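Local coordinates for packaging enzyme P4 (Pseudomonas phage phi13, PDB 4BLP), which probably works as a hexameric, RecA-like NTPase motor that couples NTP hydrolysis to moving viral RNA into the empty phage capsid, at residues Leu125-Pro129 with Thr240-Ile245; Pro168-Ile172 with Leu203-Arg209; Ala274-Met280 with Gln291-Ser295. One frame throughout, in Å; residues are numbered along the deposited sequence.

Overall arrangement
Interactions 1 and 3 adjoin each other and both reach the second subunit: N243 and T240 of helix 233-248 bind A278 and S276 of the turn before strand 279-284. Interaction 2 stands apart on the same large sheet as interaction 3, its centre about 20 Å from that of interaction 3, and no other chain touches it. Interaction 1 is the most buried, an asparagine amide and a valine fixing a loop on a helix. Interaction 2 grades from an apolar core of V170, I172 and L203 to a hydrated aspartate at the surface. Interaction 3 rests mainly on backbone strand bonds, extended by one long arginine side chain.

Interaction 1. Residues Leu125-Pro129 with Thr240-Ile245; sequences LSVRP and TSLNNI
The amide nitrogen of N244 is shared: ND2 donates to V127 O across the contact at 3.0 Å and also to the backbone oxygen of E176 of the second subunit. V127 O lies close to the plane of the N244 amide, but the donor stands above the V127 carbonyl plane, 38° out of it. The other end of the amide is held too, because N244 OD1 accepts from N243 ND2 at 2.9 Å and from G178 N of the second subunit; bonds at both ends fix which way the group is flipped. Beside the amide the V127 side chain slides past that of N244, CG1 coming within 3.6 Å of N244 CB. With CG2 anti to its own carbonyl carbon, V127 also lays this methyl 3.6 Å from S241 O and 3.8 Å from I245 CG1, the isoleucine crossing at about a right angle. At the L125 end a water joins L125 O to S241 OG, a hydroxyl also bonded to A237 O. The loop 125-129 is thus held along one side of helix 233-248, with F68 of strand 65-70 packing on both V127 and I245 and the second subunit meeting N244, R128 and P129.

Interaction 2. Residues Pro168-Ile172 with Leu203-Arg209; sequences PDVTI and LATADYR
The backbones of 168-172 and 203-209 meet where R209 O takes two donors, D169 N at 2.8 Å and, in a longer bond, V170 N at 3.3 Å, just beyond the Schellman motif, with D207 as its positive-phi residue, that ends helix 193-205. D169 returns the bond through its side chain: OD2 accepts from R209 N at 2.8 Å in a nearly straight line (176°), on the anti side of the carboxylate and 23° out of its plane. A water also donates to D169 OD2 and to D207 O, tying the carboxylate to the turn. The R209 side chain plays little part in these polar bonds; bent at chi2 and chi3, it carries its guanidinium elsewhere, NE staying 6.4 Å from D169 OD2, and NH2 binds N138 O. Its CG passes near P168 on the way.

Deeper in, V170 puts CG1 between its backbone N and carbonyl carbon (chi1 61°), which aims this methyl at the helix: it meets L203 CD1 tip to tip at 3.7 Å and lies 4.0 Å from Y208 CB. I172 slides past the same leucine with CG1. The other leucine methyl, CD2, lies over one face of the Y208 ring near its rim, 3.8 Å from the plane, while D169 CB approaches that ring obliquely. Strand 170-173 is in this way joined to the turn leading into strand 210-213, its neighbour in the sheet. D169 is exposed and binds a neutral N-H and a water, so the link to R209 probably depends on hydrogen-bond geometry more than on pairing of full charges, with hydrocarbon contact sealing the inner side.

Interaction 3. Residues Ala274-Met280 with Gln291-Ser295; sequences AASVAGM and QTIRS
G279 and I293 face each other as a non-hydrogen-bonded antiparallel pair with CA atoms only 4.2 Å apart, and this is the tight part of the contact. On one side of them M280 and T292 form a hydrogen-bonded pair, M280 N to T292 O at 2.8 Å and T292 N to M280 O at 2.9 Å; on the other, R294 N binds A278 O at 2.8 Å. G279 CA makes a CA-H...O contact of 3.2 Å with T292 O, and the missing side chain suits the close approach to I293.

The R294 side chain adds bonds beyond the paired backbones. Extended from CG to NE, it runs past A278 O and lays the guanidinium against the end of helix 266-274 and the turn after it. NE donates to V277 O at 2.9 Å, in the guanidinium plane and nearly straight (169°), though it reaches that carbonyl from above, 41° out of its plane. V277 O, with a weak bond from NH2 to A274 O, probably helps to position the arginine, whose NH1 forms a salt bridge to E179 of the second subunit.

The looser side is thin and partly exposed, one methyl contact flanked by polar groups whose partners lie elsewhere. T292 CG2, between its backbone N and carbonyl carbon, rests 3.9 Å from A274 CB. T292 OG1 binds R299. Q291 meets M280 O through a CA-H...O contact, while its amide reaches T281 and Q140. M280, on the same face as T292, packs on V150 and V152 of strand 147-152.

Strand 279-284 ends the run of parallel strands, next to 147-152, which leads into the probable Walker A loop; the beta hairpin turns back through 287-295 to extend the sheet antiparallel, in a RecA-like P-loop NTPase.

Interaction 1. Residues Leu125-Pro129 with Thr240-Ile245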
# COMPACT_ATOMS: atom_id res chain seq x y z
N LEU D 125 -17.78 -1.95 -12.40
CA LEU D 125 -18.94 -2.78 -12.67
C LEU D 125 -19.95 -2.76 -11.53
O LEU D 125 -19.66 -3.16 -10.40
CB LEU D 125 -18.48 -4.22 -12.91
CG LEU D 125 -19.60 -5.27 -13.23
CD1 LEU D 125 -20.34 -4.94 -14.53
CD2 LEU D 125 -18.96 -6.67 -13.32
N SER D 126 -21.16 -2.30 -11.88
CA SER D 126 -22.29 -2.36 -10.97
C SER D 126 -23.26 -3.38 -11.58
O SER D 126 -22.87 -4.19 -12.46
CB SER D 126 -22.90 -0.96 -10.77
OG SER D 126 -23.96 -1.00 -9.84
N VAL D 127 -24.55 -3.33 -11.19
CA VAL D 127 -25.57 -4.23 -11.74
C VAL D 127 -26.70 -3.35 -12.26
O VAL D 127 -27.05 -2.37 -11.59
CB VAL D 127 -26.07 -5.24 -10.67
CG1 VAL D 127 -27.22 -6.09 -11.20
CG2 VAL D 127 -24.91 -6.14 -10.17
N ARG D 128 -27.20 -3.65 -13.46
CA ARG D 128 -28.27 -2.82 -14.08
C ARG D 128 -29.45 -2.65 -13.12
O ARG D 128 -29.98 -3.65 -12.64
CB ARG D 128 -28.78 -3.50 -15.36
CG ARG D 128 -27.83 -3.40 -16.51
CD ARG D 128 -28.26 -4.19 -17.74
NE ARG D 128 -27.16 -4.21 -18.71
CZ ARG D 128 -26.16 -5.11 -18.71
NH1 ARG D 128 -26.16 -6.11 -17.84
NH2 ARG D 128 -25.17 -5.00 -19.57
N PRO D 129 -29.82 -1.40 -12.79
CA PRO D 129 -30.99 -1.20 -11.90
C PRO D 129 -32.27 -1.61 -12.63
O PRO D 129 -32.48 -1.22 -13.79
CB PRO D 129 -30.99 0.32 -11.62
CG PRO D 129 -29.72 0.85 -12.17
CD PRO D 129 -29.18 -0.12 -13.18
N THR D 240 -25.35 -1.96 -3.29
CA THR D 240 -26.18 -1.68 -4.51
C THR D 240 -26.07 -2.84 -5.48
O THR D 240 -27.06 -3.19 -6.12
CB THR D 240 -25.76 -0.35 -5.16
OG1 THR D 240 -26.02 0.68 -4.18
CG2 THR D 240 -26.55 -0.05 -6.45
N SER D 241 -24.88 -3.41 -5.62
CA SER D 241 -24.72 -4.59 -6.52
C SER D 241 -25.59 -5.75 -6.06
O SER D 241 -26.33 -6.33 -6.88
CB SER D 241 -23.25 -5.02 -6.59
OG SER D 241 -22.50 -3.99 -7.22
N LEU D 242 -25.54 -6.08 -4.75
CA LEU D 242 -26.36 -7.17 -4.23
C LEU D 242 -27.83 -6.82 -4.34
O LEU D 242 -28.64 -7.66 -4.78
CB LEU D 242 -25.98 -7.43 -2.76
CG LEU D 242 -24.57 -7.97 -2.58
CD1 LEU D 242 -24.20 -8.04 -1.08
CD2 LEU D 242 -24.45 -9.42 -3.22
N ASN D 243 -28.17 -5.57 -4.03
CA ASN D 243 -29.56 -5.13 -4.20
C ASN D 243 -30.10 -5.38 -5.63
O ASN D 243 -31.20 -5.90 -5.82
CB ASN D 243 -29.65 -3.62 -3.92
CG ASN D 243 -31.09 -3.16 -3.97
OD1 ASN D 243 -31.82 -3.30 -2.98
ND2 ASN D 243 -31.51 -2.60 -5.12
N ASN D 244 -29.31 -4.99 -6.63
CA ASN D 244 -29.76 -5.03 -8.00
C ASN D 244 -29.75 -6.46 -8.55
O ASN D 244 -30.53 -6.75 -9.45
CB ASN D 244 -28.96 -4.06 -8.86
CG ASN D 244 -29.34 -2.60 -8.57
OD1 ASN D 244 -30.23 -2.32 -7.74
ND2 ASN D 244 -28.67 -1.64 -9.23
N ILE D 245 -28.91 -7.33 -8.03
CA ILE D 245 -28.98 -8.76 -8.44
C ILE D 245 -30.31 -9.31 -7.91
O ILE D 245 -31.05 -9.99 -8.64
CB ILE D 245 -27.76 -9.58 -7.87
CG1 ILE D 245 -26.48 -9.23 -8.65
CG2 ILE D 245 -28.07 -11.11 -7.81
CD1 ILE D 245 -26.49 -9.72 -10.18
O HOH W 1 -21.27 -5.27 -9.42
O HOH W 2 -31.45 -4.45 -10.79

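Interaction 2. Residues Pro168-Ile172 with Leu203-Arg209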
# COMPACT_ATOMS: atom_id res chain seq x y z
N PRO D 168 -39.63 -14.48 10.46
CA PRO D 168 -39.19 -14.92 9.12
C PRO D 168 -39.37 -16.43 8.98
O PRO D 168 -39.54 -17.11 9.98
CB PRO D 168 -37.70 -14.55 9.11
CG PRO D 168 -37.29 -14.66 10.55
CD PRO D 168 -38.47 -14.19 11.33
N ASP D 169 -39.30 -16.96 7.77
CA ASP D 169 -39.42 -18.40 7.61
C ASP D 169 -38.10 -19.09 7.91
O ASP D 169 -38.10 -20.19 8.44
CB ASP D 169 -39.86 -18.76 6.18
CG ASP D 169 -41.25 -18.25 5.86
OD1 ASP D 169 -42.17 -18.42 6.70
OD2 ASP D 169 -41.42 -17.66 4.77
N VAL D 170 -36.99 -18.44 7.58
CA VAL D 170 -35.67 -19.05 7.73
C VAL D 170 -34.64 -17.96 7.93
O VAL D 170 -34.78 -16.86 7.38
CB VAL D 170 -35.36 -19.94 6.49
CG1 VAL D 170 -35.34 -19.12 5.20
CG2 VAL D 170 -34.04 -20.74 6.67
N THR D 171 -33.63 -18.26 8.73
CA THR D 171 -32.50 -17.35 8.95
C THR D 171 -31.23 -18.02 8.49
O THR D 171 -30.92 -19.13 8.92
CB THR D 171 -32.41 -16.95 10.45
OG1 THR D 171 -33.64 -16.32 10.86
CG2 THR D 171 -31.23 -16.00 10.74
N ILE D 172 -30.48 -17.32 7.64
CA ILE D 172 -29.17 -17.80 7.21
C ILE D 172 -28.17 -17.27 8.23
O ILE D 172 -28.20 -16.08 8.55
CB ILE D 172 -28.85 -17.34 5.79
CG1 ILE D 172 -29.78 -18.07 4.81
CG2 ILE D 172 -27.34 -17.63 5.44
CD1 ILE D 172 -29.64 -17.45 3.43
N LEU D 203 -33.62 -19.84 -1.37
CA LEU D 203 -34.73 -19.75 -0.42
C LEU D 203 -35.72 -18.66 -0.83
O LEU D 203 -36.91 -18.91 -0.83
CB LEU D 203 -34.18 -19.45 0.97
CG LEU D 203 -33.52 -20.65 1.66
CD1 LEU D 203 -32.67 -20.17 2.79
CD2 LEU D 203 -34.58 -21.72 2.13
N ALA D 204 -35.24 -17.48 -1.21
CA ALA D 204 -36.15 -16.39 -1.61
C ALA D 204 -36.92 -16.76 -2.89
O ALA D 204 -38.13 -16.50 -3.00
CB ALA D 204 -35.35 -15.10 -1.80
N THR D 205 -36.23 -17.41 -3.85
CA THR D 205 -36.87 -17.83 -5.11
C THR D 205 -37.95 -18.88 -4.80
O THR D 205 -39.01 -18.91 -5.48
CB THR D 205 -35.81 -18.35 -6.11
OG1 THR D 205 -34.92 -17.25 -6.40
CG2 THR D 205 -36.40 -18.85 -7.44
N ALA D 206 -37.69 -19.72 -3.76
CA ALA D 206 -38.64 -20.76 -3.27
C ALA D 206 -39.71 -20.19 -2.35
O ALA D 206 -40.42 -20.96 -1.68
CB ALA D 206 -37.87 -21.86 -2.57
N ASP D 207 -39.84 -18.86 -2.32
CA ASP D 207 -40.88 -18.09 -1.61
C ASP D 207 -40.77 -18.12 -0.08
O ASP D 207 -41.78 -17.97 0.62
CB ASP D 207 -42.31 -18.53 -2.03
CG ASP D 207 -43.38 -17.46 -1.82
OD1 ASP D 207 -43.02 -16.25 -1.82
OD2 ASP D 207 -44.55 -17.83 -1.59
N TYR D 208 -39.54 -18.29 0.45
CA TYR D 208 -39.29 -18.16 1.88
C TYR D 208 -39.01 -16.71 2.21
O TYR D 208 -38.29 -16.04 1.46
CB TYR D 208 -38.05 -18.99 2.31
CG TYR D 208 -38.26 -20.47 2.34
CD1 TYR D 208 -38.21 -21.23 1.18
CD2 TYR D 208 -38.47 -21.13 3.54
CE1 TYR D 208 -38.43 -22.61 1.20
CE2 TYR D 208 -38.67 -22.51 3.59
CZ TYR D 208 -38.68 -23.24 2.41
OH TYR D 208 -38.84 -24.61 2.45
N ARG D 209 -39.48 -16.25 3.37
CA ARG D 209 -39.04 -14.96 3.90
C ARG D 209 -37.73 -15.29 4.57
O ARG D 209 -37.74 -15.94 5.62
CB ARG D 209 -40.05 -14.33 4.90
CG ARG D 209 -39.47 -13.07 5.60
CD ARG D 209 -39.09 -11.92 4.64
NE ARG D 209 -40.26 -11.48 3.87
CZ ARG D 209 -40.35 -11.48 2.55
NH1 ARG D 209 -39.29 -11.77 1.81
NH2 ARG D 209 -41.49 -11.13 1.96
O HOH W 3 -43.50 -17.27 3.13

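Interaction 3. Residues Ala274-Met280 with Gln291-Ser295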
# COMPACT_ATOMS: atom_id res chain seq x y z
N ALA D 274 -29.02 3.78 3.11
CA ALA D 274 -30.39 3.90 2.58
C ALA D 274 -30.39 4.23 1.08
O ALA D 274 -31.24 3.74 0.35
CB ALA D 274 -31.15 4.99 3.34
N ALA D 275 -29.41 5.04 0.62
CA ALA D 275 -29.29 5.45 -0.77
C ALA D 275 -28.79 4.32 -1.65
O ALA D 275 -28.84 4.45 -2.87
CB ALA D 275 -28.34 6.64 -0.87
N SER D 276 -28.37 3.19 -1.04
CA SER D 276 -27.80 2.08 -1.79
C SER D 276 -28.74 0.90 -2.00
O SER D 276 -28.41 0.02 -2.81
CB SER D 276 -26.54 1.57 -1.08
OG SER D 276 -25.64 2.65 -0.81
N VAL D 277 -29.86 0.82 -1.25
CA VAL D 277 -30.67 -0.41 -1.28
C VAL D 277 -32.17 -0.13 -1.39
O VAL D 277 -32.60 1.02 -1.23
CB VAL D 277 -30.38 -1.24 0.00
CG1 VAL D 277 -28.89 -1.72 0.07
CG2 VAL D 277 -30.72 -0.42 1.27
N ALA D 278 -32.97 -1.20 -1.54
CA ALA D 278 -34.43 -1.09 -1.66
C ALA D 278 -35.08 -0.68 -0.34
O ALA D 278 -36.13 -0.07 -0.36
CB ALA D 278 -35.03 -2.41 -2.13
N GLY D 279 -34.48 -1.06 0.79
CA GLY D 279 -35.07 -0.69 2.07
C GLY D 279 -34.10 -0.75 3.22
O GLY D 279 -33.13 -1.50 3.16
N MET D 280 -34.36 0.03 4.26
CA MET D 280 -33.48 0.04 5.42
C MET D 280 -34.32 0.28 6.67
O MET D 280 -35.16 1.17 6.67
CB MET D 280 -32.43 1.17 5.28
CG MET D 280 -31.50 1.24 6.49
SD MET D 280 -30.23 2.51 6.32
CE MET D 280 -31.13 3.93 7.01
N GLN D 291 -37.42 3.82 9.37
CA GLN D 291 -37.52 2.85 8.30
C GLN D 291 -37.76 3.58 6.99
O GLN D 291 -38.49 4.56 6.99
CB GLN D 291 -38.64 1.86 8.61
CG GLN D 291 -38.78 0.71 7.57
CD GLN D 291 -39.81 -0.26 8.08
OE1 GLN D 291 -41.02 -0.01 7.98
NE2 GLN D 291 -39.34 -1.34 8.70
N THR D 292 -37.15 3.13 5.91
CA THR D 292 -37.40 3.71 4.59
C THR D 292 -37.43 2.58 3.60
O THR D 292 -36.54 1.71 3.64
CB THR D 292 -36.43 4.83 4.20
OG1 THR D 292 -36.82 5.31 2.89
CG2 THR D 292 -34.93 4.38 4.20
N ILE D 293 -38.48 2.54 2.76
CA ILE D 293 -38.64 1.47 1.77
C ILE D 293 -39.03 2.01 0.41
O ILE D 293 -39.94 2.83 0.33
CB ILE D 293 -39.73 0.48 2.28
CG1 ILE D 293 -39.26 -0.28 3.55
CG2 ILE D 293 -40.21 -0.49 1.18
CD1 ILE D 293 -40.40 -0.97 4.34
N ARG D 294 -38.40 1.47 -0.66
CA ARG D 294 -38.80 1.75 -2.03
C ARG D 294 -39.90 0.74 -2.33
O ARG D 294 -39.61 -0.48 -2.39
CB ARG D 294 -37.59 1.59 -3.00
CG ARG D 294 -36.44 2.55 -2.68
CD ARG D 294 -35.24 2.36 -3.62
NE ARG D 294 -34.01 2.83 -2.98
CZ ARG D 294 -33.56 4.08 -3.02
NH1 ARG D 294 -34.21 5.00 -3.74
NH2 ARG D 294 -32.46 4.42 -2.37
N SER D 295 -41.16 1.19 -2.42
CA SER D 295 -42.29 0.32 -2.72
C SER D 295 -42.75 0.50 -4.16
O SER D 295 -42.31 1.46 -4.86
CB SER D 295 -43.47 0.55 -1.77
OG SER D 295 -44.28 1.64 -2.20